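PDB 3TNL: shikimate dehydrogenase (NADP(+)) from Listeria monocytogenes, which catalyses the reversible NADPH-linked reduction of 3-dehydroshikimate to shikimate, a step in the biosynthesis of chorismate and hence of the aromatic amino acids. Local coordinates for residues T37-I43 against D66-F72; L42-P46 against S97-K101; L91-N95 against A296-H302; L290-A294 against M305-K311. All coordinates share one frame; numbering follows the deposited sequence.

Contact 1 of 4, residues T37-I43 against D66-F72; sequences TELIGLI and DYVYLAF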
loop_
_atom_site.group_PDB
_atom_site.type_symbol
_atom_site.label_atom_id
_atom_site.label_comp_id
_atom_site.label_asym_id
_atom_site.label_seq_id
_atom_site.Cartn_x
_atom_site.Cartn_y
_atom_site.Cartn_z
ATOM N N THR B 37 -8.179 -5.963 1.660
ATOM C CA THR B 37 -7.911 -4.584 2.063
ATOM C C THR B 37 -7.305 -3.777 0.982
ATOM O O THR B 37 -6.320 -4.196 0.391
ATOM C CB THR B 37 -7.048 -4.554 3.348
ATOM O OG1 THR B 37 -7.655 -5.410 4.317
ATOM C CG2 THR B 37 -6.980 -3.145 3.944
ATOM N N GLU B 38 -7.885 -2.603 0.751
ATOM C CA GLU B 38 -7.398 -1.687 -0.287
ATOM C C GLU B 38 -6.554 -0.555 0.310
ATOM O O GLU B 38 -6.692 -0.223 1.505
ATOM C CB GLU B 38 -8.563 -1.163 -1.074
ATOM C CG GLU B 38 -9.165 -2.268 -1.960
ATOM C CD GLU B 38 -10.198 -1.756 -2.900
ATOM O OE1 GLU B 38 -11.251 -1.306 -2.414
ATOM O OE2 GLU B 38 -9.941 -1.816 -4.140
ATOM N N LEU B 39 -5.691 0.023 -0.506
ATOM C CA LEU B 39 -4.771 1.058 -0.070
ATOM C C LEU B 39 -5.112 2.469 -0.588
ATOM O O LEU B 39 -5.417 2.675 -1.777
ATOM C CB LEU B 39 -3.367 0.711 -0.585
ATOM C CG LEU B 39 -2.207 1.688 -0.329
ATOM C CD1 LEU B 39 -1.951 1.834 1.207
ATOM C CD2 LEU B 39 -0.957 1.210 -1.079
ATOM N N ILE B 40 -4.983 3.424 0.325
ATOM C CA ILE B 40 -5.003 4.853 0.021
ATOM C C ILE B 40 -3.600 5.341 0.413
ATOM O O ILE B 40 -3.107 5.053 1.511
ATOM C CB ILE B 40 -6.040 5.630 0.824
ATOM C CG1 ILE B 40 -7.442 5.097 0.576
ATOM C CG2 ILE B 40 -5.949 7.124 0.430
ATOM C CD1 ILE B 40 -7.925 5.187 -0.877
ATOM N N GLY B 41 -2.928 6.035 -0.502
ATOM C CA GLY B 41 -1.576 6.522 -0.246
ATOM C C GLY B 41 -1.477 7.977 0.171
ATOM O O GLY B 41 -2.461 8.729 0.193
ATOM N N LEU B 42 -0.242 8.368 0.435
ATOM C CA LEU B 42 0.153 9.746 0.753
ATOM C C LEU B 42 1.577 9.849 0.215
ATOM O O LEU B 42 2.464 9.123 0.683
ATOM C CB LEU B 42 0.057 10.033 2.248
ATOM C CG LEU B 42 0.775 11.318 2.724
ATOM C CD1 LEU B 42 0.248 12.560 2.018
ATOM C CD2 LEU B 42 0.624 11.500 4.212
ATOM N N ILE B 43 1.799 10.731 -0.747
ATOM C CA ILE B 43 3.092 10.832 -1.383
ATOM C C ILE B 43 3.680 12.245 -1.228
ATOM O O ILE B 43 3.118 13.249 -1.688
ATOM C CB ILE B 43 3.043 10.331 -2.866
ATOM C CG1 ILE B 43 2.001 11.071 -3.677
ATOM C CG2 ILE B 43 2.668 8.826 -2.894
ATOM C CD1 ILE B 43 2.036 10.684 -5.168
ATOM N N ASP B 66 -12.863 -1.337 4.585
ATOM C CA ASP B 66 -11.678 -2.159 4.387
ATOM C C ASP B 66 -10.604 -1.470 3.558
ATOM O O ASP B 66 -10.308 -1.858 2.416
ATOM C CB ASP B 66 -12.079 -3.494 3.803
ATOM C CG ASP B 66 -11.047 -4.580 4.051
ATOM O OD1 ASP B 66 -11.278 -5.689 3.520
ATOM O OD2 ASP B 66 -10.032 -4.320 4.780
ATOM N N TYR B 67 -10.053 -0.412 4.149
ATOM C CA TYR B 67 -8.976 0.359 3.579
ATOM C C TYR B 67 -7.933 0.622 4.650
ATOM O O TYR B 67 -8.212 0.568 5.855
ATOM C CB TYR B 67 -9.459 1.729 3.075
ATOM C CG TYR B 67 -10.175 1.780 1.746
ATOM C CD1 TYR B 67 -9.465 1.763 0.540
ATOM C CD2 TYR B 67 -11.549 1.938 1.687
ATOM C CE1 TYR B 67 -10.112 1.851 -0.674
ATOM C CE2 TYR B 67 -12.207 2.034 0.459
ATOM C CZ TYR B 67 -11.480 1.986 -0.712
ATOM O OH TYR B 67 -12.122 2.079 -1.929
ATOM N N VAL B 68 -6.724 0.904 4.178
ATOM C CA VAL B 68 -5.625 1.312 5.025
ATOM C C VAL B 68 -4.973 2.473 4.298
ATOM O O VAL B 68 -5.061 2.556 3.067
ATOM C CB VAL B 68 -4.611 0.183 5.283
ATOM C CG1 VAL B 68 -5.207 -0.873 6.204
ATOM C CG2 VAL B 68 -4.159 -0.440 3.980
ATOM N N TYR B 69 -4.346 3.366 5.059
ATOM C CA TYR B 69 -3.691 4.560 4.528
ATOM C C TYR B 69 -2.227 4.502 4.936
ATOM O O TYR B 69 -1.887 4.336 6.105
ATOM C CB TYR B 69 -4.383 5.778 5.128
ATOM C CG TYR B 69 -3.988 7.146 4.661
ATOM C CD1 TYR B 69 -2.765 7.711 5.023
ATOM C CD2 TYR B 69 -4.860 7.920 3.917
ATOM C CE1 TYR B 69 -2.429 8.997 4.666
ATOM C CE2 TYR B 69 -4.510 9.220 3.508
ATOM C CZ TYR B 69 -3.309 9.755 3.912
ATOM O OH TYR B 69 -2.981 11.055 3.544
ATOM N N LEU B 70 -1.362 4.627 3.953
ATOM C CA LEU B 70 0.090 4.593 4.154
ATOM C C LEU B 70 0.786 5.756 3.453
ATOM O O LEU B 70 0.331 6.240 2.419
ATOM C CB LEU B 70 0.716 3.314 3.597
ATOM C CG LEU B 70 0.266 1.991 4.205
ATOM C CD1 LEU B 70 0.879 0.831 3.387
ATOM C CD2 LEU B 70 0.685 1.917 5.686
ATOM N N ALA B 71 1.907 6.185 4.029
ATOM C CA ALA B 71 2.742 7.232 3.480
ATOM C C ALA B 71 3.948 6.610 2.801
ATOM O O ALA B 71 4.454 5.564 3.197
ATOM C CB ALA B 71 3.216 8.195 4.589
ATOM N N PHE B 72 4.392 7.286 1.741
ATOM C CA PHE B 72 5.606 6.937 0.950
ATOM C C PHE B 72 6.436 8.193 0.713
ATOM O O PHE B 72 5.895 9.238 0.373
ATOM C CB PHE B 72 5.232 6.251 -0.389
ATOM C CG PHE B 72 4.328 5.070 -0.195
ATOM C CD1 PHE B 72 4.849 3.839 0.133
ATOM C CD2 PHE B 72 2.964 5.199 -0.305
ATOM C CE1 PHE B 72 4.021 2.749 0.369
ATOM C CE2 PHE B 72 2.121 4.122 -0.032
ATOM C CZ PHE B 72 2.662 2.884 0.289
HETATM O O HOH W 1 -12.141 -1.880 0.201
HETATM O O HOH W 2 -11.359 0.624 -4.679
#

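Contact 2 of 4, residues L42-P46 against S97-K101; sequences LIATP and SMPNK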
loop_
_atom_site.group_PDB
_atom_site.type_symbol
_atom_site.label_atom_id
_atom_site.label_comp_id
_atom_site.label_asym_id
_atom_site.label_seq_id
_atom_site.Cartn_x
_atom_site.Cartn_y
_atom_site.Cartn_z
ATOM N N LEU B 42 -0.242 8.368 0.435
ATOM C CA LEU B 42 0.153 9.746 0.753
ATOM C C LEU B 42 1.577 9.849 0.215
ATOM O O LEU B 42 2.464 9.123 0.683
ATOM C CB LEU B 42 0.057 10.033 2.248
ATOM C CG LEU B 42 0.775 11.318 2.724
ATOM C CD1 LEU B 42 0.248 12.560 2.018
ATOM C CD2 LEU B 42 0.624 11.500 4.212
ATOM N N ILE B 43 1.799 10.731 -0.747
ATOM C CA ILE B 43 3.092 10.832 -1.383
ATOM C C ILE B 43 3.680 12.245 -1.228
ATOM O O ILE B 43 3.118 13.249 -1.688
ATOM C CB ILE B 43 3.043 10.331 -2.866
ATOM C CG1 ILE B 43 2.001 11.071 -3.677
ATOM C CG2 ILE B 43 2.668 8.826 -2.894
ATOM C CD1 ILE B 43 2.036 10.684 -5.168
ATOM N N ALA B 44 4.852 12.293 -0.593
ATOM C CA ALA B 44 5.480 13.553 -0.222
ATOM C C ALA B 44 6.792 13.232 0.430
ATOM O O ALA B 44 7.067 12.067 0.748
ATOM C CB ALA B 44 4.588 14.278 0.802
ATOM N N THR B 45 7.622 14.246 0.609
ATOM C CA THR B 45 8.883 14.040 1.348
ATOM C C THR B 45 9.365 15.391 1.851
ATOM O O THR B 45 9.421 16.346 1.086
ATOM C CB THR B 45 9.952 13.349 0.543
ATOM O OG1 THR B 45 11.067 13.079 1.403
ATOM C CG2 THR B 45 10.391 14.193 -0.660
ATOM N N PRO B 46 9.670 15.482 3.166
ATOM C CA PRO B 46 9.559 14.449 4.198
ATOM C C PRO B 46 8.094 14.228 4.528
ATOM O O PRO B 46 7.260 15.079 4.202
ATOM C CB PRO B 46 10.322 15.063 5.389
ATOM C CG PRO B 46 10.121 16.508 5.231
ATOM C CD PRO B 46 10.127 16.766 3.739
ATOM N N SER B 97 1.518 15.747 -1.014
ATOM C CA SER B 97 2.028 16.915 -0.271
ATOM C C SER B 97 3.363 17.353 -0.860
ATOM O O SER B 97 3.775 16.842 -1.909
ATOM C CB SER B 97 2.030 16.691 1.242
ATOM O OG SER B 97 2.189 17.950 1.916
ATOM N N MET B 98 4.025 18.317 -0.214
ATOM C CA MET B 98 5.307 18.820 -0.717
ATOM C C MET B 98 6.274 17.675 -0.937
ATOM O O MET B 98 6.379 16.783 -0.124
ATOM C CB MET B 98 5.932 19.837 0.239
ATOM C CG MET B 98 5.221 21.167 0.325
ATOM S SD MET B 98 6.133 22.355 1.356
ATOM C CE MET B 98 5.111 23.815 1.107
ATOM N N PRO B 99 7.052 17.738 -2.021
ATOM C CA PRO B 99 7.176 18.785 -3.044
ATOM C C PRO B 99 6.404 18.522 -4.342
ATOM O O PRO B 99 6.769 19.033 -5.386
ATOM C CB PRO B 99 8.674 18.698 -3.357
ATOM C CG PRO B 99 8.919 17.207 -3.344
ATOM C CD PRO B 99 8.077 16.692 -2.207
ATOM N N ASN B 100 5.323 17.746 -4.267
ATOM C CA ASN B 100 4.640 17.275 -5.468
ATOM C C ASN B 100 3.312 17.900 -5.870
ATOM O O ASN B 100 2.786 17.547 -6.927
ATOM C CB ASN B 100 4.342 15.773 -5.248
ATOM C CG ASN B 100 5.565 14.982 -4.851
ATOM O OD1 ASN B 100 6.586 15.099 -5.472
ATOM N ND2 ASN B 100 5.454 14.178 -3.805
ATOM N N LYS B 101 2.785 18.820 -5.069
ATOM C CA LYS B 101 1.421 19.330 -5.327
ATOM C C LYS B 101 1.242 20.133 -6.604
ATOM O O LYS B 101 0.183 20.093 -7.201
ATOM C CB LYS B 101 0.901 20.121 -4.134
ATOM C CG LYS B 101 0.826 19.304 -2.879
ATOM C CD LYS B 101 0.175 20.063 -1.733
ATOM C CE LYS B 101 0.994 21.256 -1.289
ATOM N NZ LYS B 101 0.314 22.019 -0.178
HETATM O O HOH W 3 6.267 17.207 2.831
#

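Contact 3 of 4, residues L91-N95 against A296-H302; sequences LRGWN and AFEIWTH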
loop_
_atom_site.group_PDB
_atom_site.type_symbol
_atom_site.label_atom_id
_atom_site.label_comp_id
_atom_site.label_asym_id
_atom_site.label_seq_id
_atom_site.Cartn_x
_atom_site.Cartn_y
_atom_site.Cartn_z
ATOM N N LEU B 91 -5.028 1.689 -7.270
ATOM C CA LEU B 91 -5.371 2.386 -6.027
ATOM C C LEU B 91 -6.573 3.291 -6.237
ATOM O O LEU B 91 -6.697 3.969 -7.254
ATOM C CB LEU B 91 -4.233 3.251 -5.503
ATOM C CG LEU B 91 -2.961 2.563 -5.019
ATOM C CD1 LEU B 91 -2.290 3.533 -4.006
ATOM C CD2 LEU B 91 -3.184 1.190 -4.441
ATOM N N ARG B 92 -7.454 3.298 -5.242
ATOM C CA ARG B 92 -8.634 4.169 -5.309
ATOM C C ARG B 92 -8.260 5.660 -5.226
ATOM O O ARG B 92 -8.940 6.522 -5.799
ATOM C CB ARG B 92 -9.546 3.831 -4.147
ATOM C CG ARG B 92 -10.744 4.761 -3.972
ATOM C CD ARG B 92 -11.629 4.869 -5.213
ATOM N NE ARG B 92 -12.766 5.723 -4.947
ATOM C CZ ARG B 92 -13.571 6.212 -5.887
ATOM N NH1 ARG B 92 -14.571 7.005 -5.536
ATOM N NH2 ARG B 92 -13.383 5.946 -7.180
ATOM N N GLY B 93 -7.187 5.986 -4.515
ATOM C CA GLY B 93 -6.774 7.361 -4.367
ATOM C C GLY B 93 -5.592 7.544 -3.450
ATOM O O GLY B 93 -5.052 6.569 -2.930
ATOM N N TRP B 94 -5.174 8.795 -3.303
ATOM C CA TRP B 94 -4.061 9.154 -2.454
ATOM C C TRP B 94 -4.034 10.659 -2.226
ATOM O O TRP B 94 -4.661 11.431 -2.987
ATOM C CB TRP B 94 -2.725 8.730 -3.087
ATOM C CG TRP B 94 -2.400 9.229 -4.471
ATOM C CD1 TRP B 94 -1.669 10.312 -4.774
ATOM C CD2 TRP B 94 -2.720 8.596 -5.723
ATOM N NE1 TRP B 94 -1.514 10.431 -6.139
ATOM C CE2 TRP B 94 -2.150 9.380 -6.737
ATOM C CE3 TRP B 94 -3.440 7.442 -6.084
ATOM C CZ2 TRP B 94 -2.268 9.058 -8.078
ATOM C CZ3 TRP B 94 -3.568 7.145 -7.418
ATOM C CH2 TRP B 94 -2.979 7.954 -8.399
ATOM N N ASN B 95 -3.392 11.049 -1.129
ATOM C CA ASN B 95 -3.075 12.442 -0.870
ATOM C C ASN B 95 -1.676 12.745 -1.439
ATOM O O ASN B 95 -0.832 11.847 -1.617
ATOM C CB ASN B 95 -3.089 12.784 0.603
ATOM C CG ASN B 95 -4.465 13.069 1.153
ATOM O OD1 ASN B 95 -4.764 12.629 2.253
ATOM N ND2 ASN B 95 -5.286 13.849 0.432
ATOM N N ALA B 296 -11.458 14.683 1.525
ATOM C CA ALA B 296 -10.776 13.611 0.809
ATOM C C ALA B 296 -11.384 12.232 1.118
ATOM O O ALA B 296 -11.579 11.405 0.227
ATOM C CB ALA B 296 -9.301 13.609 1.152
ATOM N N PHE B 297 -11.728 12.001 2.388
ATOM C CA PHE B 297 -12.315 10.730 2.826
ATOM C C PHE B 297 -13.601 10.408 2.050
ATOM O O PHE B 297 -13.801 9.255 1.605
ATOM C CB PHE B 297 -12.600 10.827 4.316
ATOM C CG PHE B 297 -13.028 9.536 4.940
ATOM C CD1 PHE B 297 -12.097 8.679 5.480
ATOM C CD2 PHE B 297 -14.373 9.193 5.007
ATOM C CE1 PHE B 297 -12.509 7.486 6.090
ATOM C CE2 PHE B 297 -14.786 8.001 5.597
ATOM C CZ PHE B 297 -13.836 7.151 6.128
ATOM N N GLU B 298 -14.439 11.423 1.842
ATOM C CA GLU B 298 -15.699 11.220 1.067
ATOM C C GLU B 298 -15.430 10.995 -0.405
ATOM O O GLU B 298 -16.098 10.155 -1.049
ATOM C CB GLU B 298 -16.724 12.361 1.242
ATOM C CG GLU B 298 -18.032 12.093 0.397
ATOM C CD GLU B 298 -19.132 13.174 0.465
ATOM O OE1 GLU B 298 -18.998 14.158 1.212
ATOM O OE2 GLU B 298 -20.139 13.008 -0.274
ATOM N N ILE B 299 -14.479 11.742 -0.959
ATOM C CA ILE B 299 -14.087 11.579 -2.359
ATOM C C ILE B 299 -13.679 10.099 -2.592
ATOM O O ILE B 299 -14.033 9.504 -3.602
ATOM C CB ILE B 299 -12.960 12.575 -2.744
ATOM C CG1 ILE B 299 -13.527 13.987 -2.969
ATOM C CG2 ILE B 299 -12.264 12.139 -3.994
ATOM C CD1 ILE B 299 -12.495 15.091 -3.012
ATOM N N TRP B 300 -12.951 9.506 -1.653
ATOM C CA TRP B 300 -12.507 8.134 -1.859
ATOM C C TRP B 300 -13.550 7.076 -1.564
ATOM O O TRP B 300 -13.716 6.132 -2.342
ATOM C CB TRP B 300 -11.279 7.800 -1.009
ATOM C CG TRP B 300 -10.059 8.688 -1.290
ATOM C CD1 TRP B 300 -9.591 9.100 -2.492
ATOM C CD2 TRP B 300 -9.172 9.237 -0.313
ATOM N NE1 TRP B 300 -8.491 9.874 -2.318
ATOM C CE2 TRP B 300 -8.220 9.996 -0.988
ATOM C CE3 TRP B 300 -9.136 9.182 1.084
ATOM C CZ2 TRP B 300 -7.202 10.681 -0.325
ATOM C CZ3 TRP B 300 -8.130 9.878 1.751
ATOM C CH2 TRP B 300 -7.183 10.590 1.049
ATOM N N THR B 301 -14.206 7.226 -0.417
ATOM C CA THR B 301 -15.126 6.193 0.124
ATOM C C THR B 301 -16.598 6.390 -0.098
ATOM O O THR B 301 -17.373 5.437 0.044
ATOM C CB THR B 301 -14.930 6.038 1.653
ATOM O OG1 THR B 301 -15.507 7.168 2.333
ATOM C CG2 THR B 301 -13.432 5.859 2.041
ATOM N N HIS B 302 -17.007 7.619 -0.375
ATOM C CA HIS B 302 -18.401 7.970 -0.536
ATOM C C HIS B 302 -19.186 7.667 0.718
ATOM O O HIS B 302 -20.384 7.340 0.677
ATOM C CB HIS B 302 -18.991 7.437 -1.850
ATOM C CG HIS B 302 -18.429 8.148 -3.025
ATOM N ND1 HIS B 302 -18.857 9.405 -3.389
ATOM C CD2 HIS B 302 -17.389 7.855 -3.835
ATOM C CE1 HIS B 302 -18.124 9.834 -4.402
ATOM N NE2 HIS B 302 -17.240 8.910 -4.700
HETATM O O HOH W 4 -16.468 7.952 -7.548
#

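Contact 4 of 4, residues L290-A294 against M305-K311; sequences LWQGA and MPVDYIK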
loop_
_atom_site.group_PDB
_atom_site.type_symbol
_atom_site.label_atom_id
_atom_site.label_comp_id
_atom_site.label_asym_id
_atom_site.label_seq_id
_atom_site.Cartn_x
_atom_site.Cartn_y
_atom_site.Cartn_z
ATOM N N LEU B 290 -8.825 18.836 9.974
ATOM C CA LEU B 290 -9.841 17.802 10.051
ATOM C C LEU B 290 -10.754 17.787 8.837
ATOM O O LEU B 290 -11.027 16.721 8.290
ATOM C CB LEU B 290 -10.661 17.992 11.310
ATOM C CG LEU B 290 -9.904 17.663 12.590
ATOM C CD1 LEU B 290 -10.691 18.222 13.738
ATOM C CD2 LEU B 290 -9.656 16.164 12.761
ATOM N N TRP B 291 -11.204 18.968 8.411
ATOM C CA TRP B 291 -12.176 19.049 7.325
ATOM C C TRP B 291 -11.572 18.812 5.971
ATOM O O TRP B 291 -12.271 18.363 5.063
ATOM C CB TRP B 291 -13.012 20.332 7.395
ATOM C CG TRP B 291 -13.951 20.294 8.578
ATOM C CD1 TRP B 291 -13.808 20.939 9.773
ATOM C CD2 TRP B 291 -15.153 19.521 8.678
ATOM N NE1 TRP B 291 -14.855 20.621 10.611
ATOM C CE2 TRP B 291 -15.694 19.755 9.959
ATOM C CE3 TRP B 291 -15.825 18.658 7.806
ATOM C CZ2 TRP B 291 -16.875 19.165 10.386
ATOM C CZ3 TRP B 291 -17.008 18.079 8.225
ATOM C CH2 TRP B 291 -17.519 18.324 9.519
ATOM N N GLN B 292 -10.296 19.093 5.819
ATOM C CA GLN B 292 -9.668 18.755 4.531
ATOM C C GLN B 292 -9.589 17.206 4.420
ATOM O O GLN B 292 -9.759 16.620 3.349
ATOM C CB GLN B 292 -8.315 19.431 4.307
ATOM C CG GLN B 292 -7.139 18.886 5.004
ATOM C CD GLN B 292 -5.866 19.681 4.648
ATOM O OE1 GLN B 292 -5.622 20.748 5.194
ATOM N NE2 GLN B 292 -5.081 19.160 3.722
ATOM N N GLY B 293 -9.309 16.560 5.542
ATOM C CA GLY B 293 -9.307 15.100 5.624
ATOM C C GLY B 293 -10.705 14.519 5.361
ATOM O O GLY B 293 -10.872 13.539 4.613
ATOM N N ALA B 294 -11.737 15.150 5.918
ATOM C CA ALA B 294 -13.129 14.702 5.710
ATOM C C ALA B 294 -13.516 14.789 4.236
ATOM O O ALA B 294 -14.209 13.894 3.689
ATOM C CB ALA B 294 -14.103 15.516 6.568
ATOM N N MET B 305 -16.921 11.018 6.881
ATOM C CA MET B 305 -15.967 10.806 7.988
ATOM C C MET B 305 -16.562 11.293 9.293
ATOM O O MET B 305 -17.164 12.344 9.306
ATOM C CB MET B 305 -14.649 11.593 7.756
ATOM C CG MET B 305 -13.708 11.641 8.996
ATOM S SD MET B 305 -12.183 12.652 8.844
ATOM C CE MET B 305 -11.492 11.703 7.689
ATOM N N PRO B 306 -16.365 10.540 10.395
ATOM C CA PRO B 306 -16.876 10.963 11.728
ATOM C C PRO B 306 -15.866 11.932 12.372
ATOM O O PRO B 306 -15.021 11.514 13.164
ATOM C CB PRO B 306 -16.965 9.645 12.486
ATOM C CG PRO B 306 -15.908 8.797 11.879
ATOM C CD PRO B 306 -15.816 9.173 10.433
ATOM N N VAL B 307 -15.972 13.221 12.018
ATOM C CA VAL B 307 -14.991 14.230 12.410
ATOM C C VAL B 307 -14.834 14.434 13.919
ATOM O O VAL B 307 -13.714 14.571 14.425
ATOM C CB VAL B 307 -15.254 15.602 11.674
ATOM C CG1 VAL B 307 -14.398 16.714 12.299
ATOM C CG2 VAL B 307 -14.994 15.480 10.160
ATOM N N ASP B 308 -15.952 14.465 14.632
ATOM C CA ASP B 308 -15.920 14.636 16.077
ATOM C C ASP B 308 -15.181 13.465 16.729
ATOM O O ASP B 308 -14.391 13.654 17.659
ATOM C CB ASP B 308 -17.340 14.738 16.624
ATOM C CG ASP B 308 -18.098 15.943 16.073
ATOM O OD1 ASP B 308 -17.455 16.864 15.529
ATOM O OD2 ASP B 308 -19.342 15.973 16.196
ATOM N N TYR B 309 -15.431 12.259 16.221
ATOM C CA TYR B 309 -14.774 11.057 16.729
ATOM C C TYR B 309 -13.268 11.181 16.506
ATOM O O TYR B 309 -12.491 10.944 17.420
ATOM C CB TYR B 309 -15.350 9.792 16.080
ATOM C CG TYR B 309 -14.568 8.530 16.382
ATOM C CD1 TYR B 309 -13.582 8.065 15.494
ATOM C CD2 TYR B 309 -14.794 7.811 17.551
ATOM C CE1 TYR B 309 -12.853 6.914 15.762
ATOM C CE2 TYR B 309 -14.067 6.652 17.834
ATOM C CZ TYR B 309 -13.095 6.218 16.937
ATOM O OH TYR B 309 -12.383 5.080 17.208
ATOM N N ILE B 310 -12.858 11.576 15.292
ATOM C CA ILE B 310 -11.443 11.740 14.989
ATOM C C ILE B 310 -10.790 12.832 15.859
ATOM O O ILE B 310 -9.679 12.656 16.370
ATOM C CB ILE B 310 -11.228 12.024 13.461
ATOM C CG1 ILE B 310 -11.690 10.814 12.636
ATOM C CG2 ILE B 310 -9.764 12.373 13.142
ATOM C CD1 ILE B 310 -11.002 9.459 13.010
ATOM N N LYS B 311 -11.469 13.956 16.029
ATOM C CA LYS B 311 -10.917 15.026 16.846
ATOM C C LYS B 311 -10.634 14.523 18.256
ATOM O O LYS B 311 -9.608 14.846 18.840
ATOM C CB LYS B 311 -11.872 16.224 16.917
ATOM C CG LYS B 311 -11.303 17.403 17.692
ATOM C CD LYS B 311 -12.150 18.670 17.549
ATOM C CE LYS B 311 -13.526 18.520 18.158
ATOM N NZ LYS B 311 -14.298 19.799 18.080
HETATM O O HOH W 5 -16.580 13.170 4.993
#

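Contact 1 of 4, residues T37-I43 against D66-F72
Backbone hydrogen bonds join Glu38 and Ile40 to the strand 67-72 through both the N-H and the C=O of each residue: Glu38 N reaches Asp66 O at 3.0 Å, Val68 N reaches Glu38 O, Ile40 N reaches Val68 O and Leu70 N reaches Ile40 O. Further along, Phe72 N donates to Leu42 O at 2.9 Å. The short strand axes run 27° apart, in the same direction. At the N-terminal end of the pair, Thr37 OG1 donates to Asp66 OD2 at 2.7 Å, meeting the carboxylate on its syn side but 29° out of its plane. Water 1 links Glu38 OE1 to Asp66 O.

Side chains pack on both faces. On one, the Tyr67 ring lies alongside the Glu38 side chain, CE1 3.4 Å from the aliphatic Glu38 CB, and Ile40 CG2 meets Tyr69 CD2 at 3.7 Å. With CG anti to the backbone N (chi1 -175°), Tyr69 carries its ring along the strand to Leu42 CB; its OH bonds to Asn95. On the other face Leu39 CD1 touches Leu70 CD1 at 3.7 Å, and Leu70 of the second subunit packs on Leu39. The parallel pairing, with helix 52-63 between the strands in sequence, is a beta-alpha-beta unit of the substrate-binding domain.

Contact 2 of 4, residues L42-P46 against S97-K101
Ala44 CB touches Ser97 CB at 3.5 Å and the backbone Met98 O at 3.2 Å. Beside it, Asn100 has its CB directed toward strand 42-44, and with CG opposite the carbonyl carbon (chi1 -52°) its amide nitrogen comes to Ile43 O: ND2 makes a weak hydrogen bond there at 3.3 Å, while its stronger partner is Val74 O. The same Ile43 O accepts Ser97 N at 3.0 Å in a nearly straight bond (171° at the hydrogen). Ile43 O thus meets the 97-100 turn at Ser97 N and, weakly, at Asn100 ND2; the turn is itself closed by Asn100 N on Ser97 O. This is where the parallel strands 38-44 and 93-96 run out into loops at the C-terminal edge of the sheet, and the loop contains Ser97, inferred to bind shikimate, and Lys101, the inferred proton acceptor. Thr45 N donates to Met98 O at 2.9 Å, and water 3 donates to that oxygen and to Pro46 O. Thr45 and Pro99 meet at a slant, CG2 to CD 3.7 Å; both Pro46 and Pro99 follow cis peptide bonds. The Met98 side chain turns off toward the bound NAD, which it touches.

Contact 3 of 4, residues L91-N95 against A296-H302
Strand 93-95 of the substrate-binding domain packs here against the C-terminal end of helix 286-301, a helix-on-sheet contact between regions some 200 residues apart. The short axes run 165° apart, nearly antiparallel, and approach to 9.2 Å. Trp300 bridges the two. Its indole lies against the strand backbone, with NE1 3.7 Å from Gly93 CA, a close approach to the main chain at a residue that has no side chain. The far edge of the indole meets the Asn95 amide: OD1 lies 3.4 Å from Trp300 CH2, near the ring plane, with the two planes 62° apart. The polar atoms have other partners, Trp300 NE1 on Val124 O and Asn95 OD1 on Tyr69 OH.

Arg92 reaches the backbone carbonyls at the end of the helix. An extended first torsion, CG trans to N, followed by a turn at chi2 brings NE to Trp300 O at 2.8 Å, 165° at the hydrogen; the oxygen is met on a lone pair and sits in the guanidinium plane. NH1 adds a weak bond to Ile299 O, and water 4 bridges NH1 to His302 NE2. NH2 pairs with Asp127 in a salt bridge and also bonds Asn126 O. A positive group placed at carbonyls of a helix C terminus would be expected to interact favourably with the helix dipole, while Asp127 probably balances part of its charge.

Contact 4 of 4, residues L290-A294 against M305-K311
The indole of Trp291 receives Val307 on one face: Val307 CG2 stands 3.8 Å from the centroid of the six-membered ring, 13° off the normal, a CH-pi contact. CG1 of the same valine comes nearest the ring at CZ2, 4.0 Å away, so both methyls lie against the indole. Arg143 makes a cation-pi contact with this ring as well. Trp291 CB points away from helix 307-311, but the indole swings back to meet Val307, the two side chains crossing at about a right angle.

Most of the remaining contacts are apolar. Val307 CG2 also lies 3.7 Å from Ala294 CB, so this methyl touches both the alanine and the indole. Leu290 divides its branches: CD2 slides past Ile310 CG2 at 3.8 Å, and CD1 crosses the start of the Lys311 chain, 3.9 Å from its CB. Met305 runs along Ala294, its SD 3.9 Å from Ala294 CA; a bend at chi3 (-66°) turns CE onto Gly293 O. Water 5 adds a polar link, donating to Ala294 O and accepting from Met305 N.

Helix 307-311 begins after Pro306 at the N-cap position and crosses helix 290-294 at 131°, the short axes 10.7 Å apart. Helix 52-63 of the substrate-binding domain borders this pair through Met305 and Ile310, and helix 137-147 packs on Trp291.

Overall arrangement
From the N terminus, contact 1 closes first, returning strand 67-73 to strand 38-44 after helix 52-63. Contact 2 starts from the same strand, sharing Leu42 and Ile43, and closes a longer loop to 97-101. Contact 3 opens at 91-95, before contact 2 has closed, so the two cross; its second segment lies some 200 residues on and ties the sheet to helix 286-301. Contact 4 crosses contact 3 along that same helix and folds helix 307-313 back on it. Contacts 1 to 3 meet on one sheet, where Gly41 O and Asn95 N approach to 2.8 Å, probably as a hydrogen bond, while contact 4 joins through Phe297 against Met305.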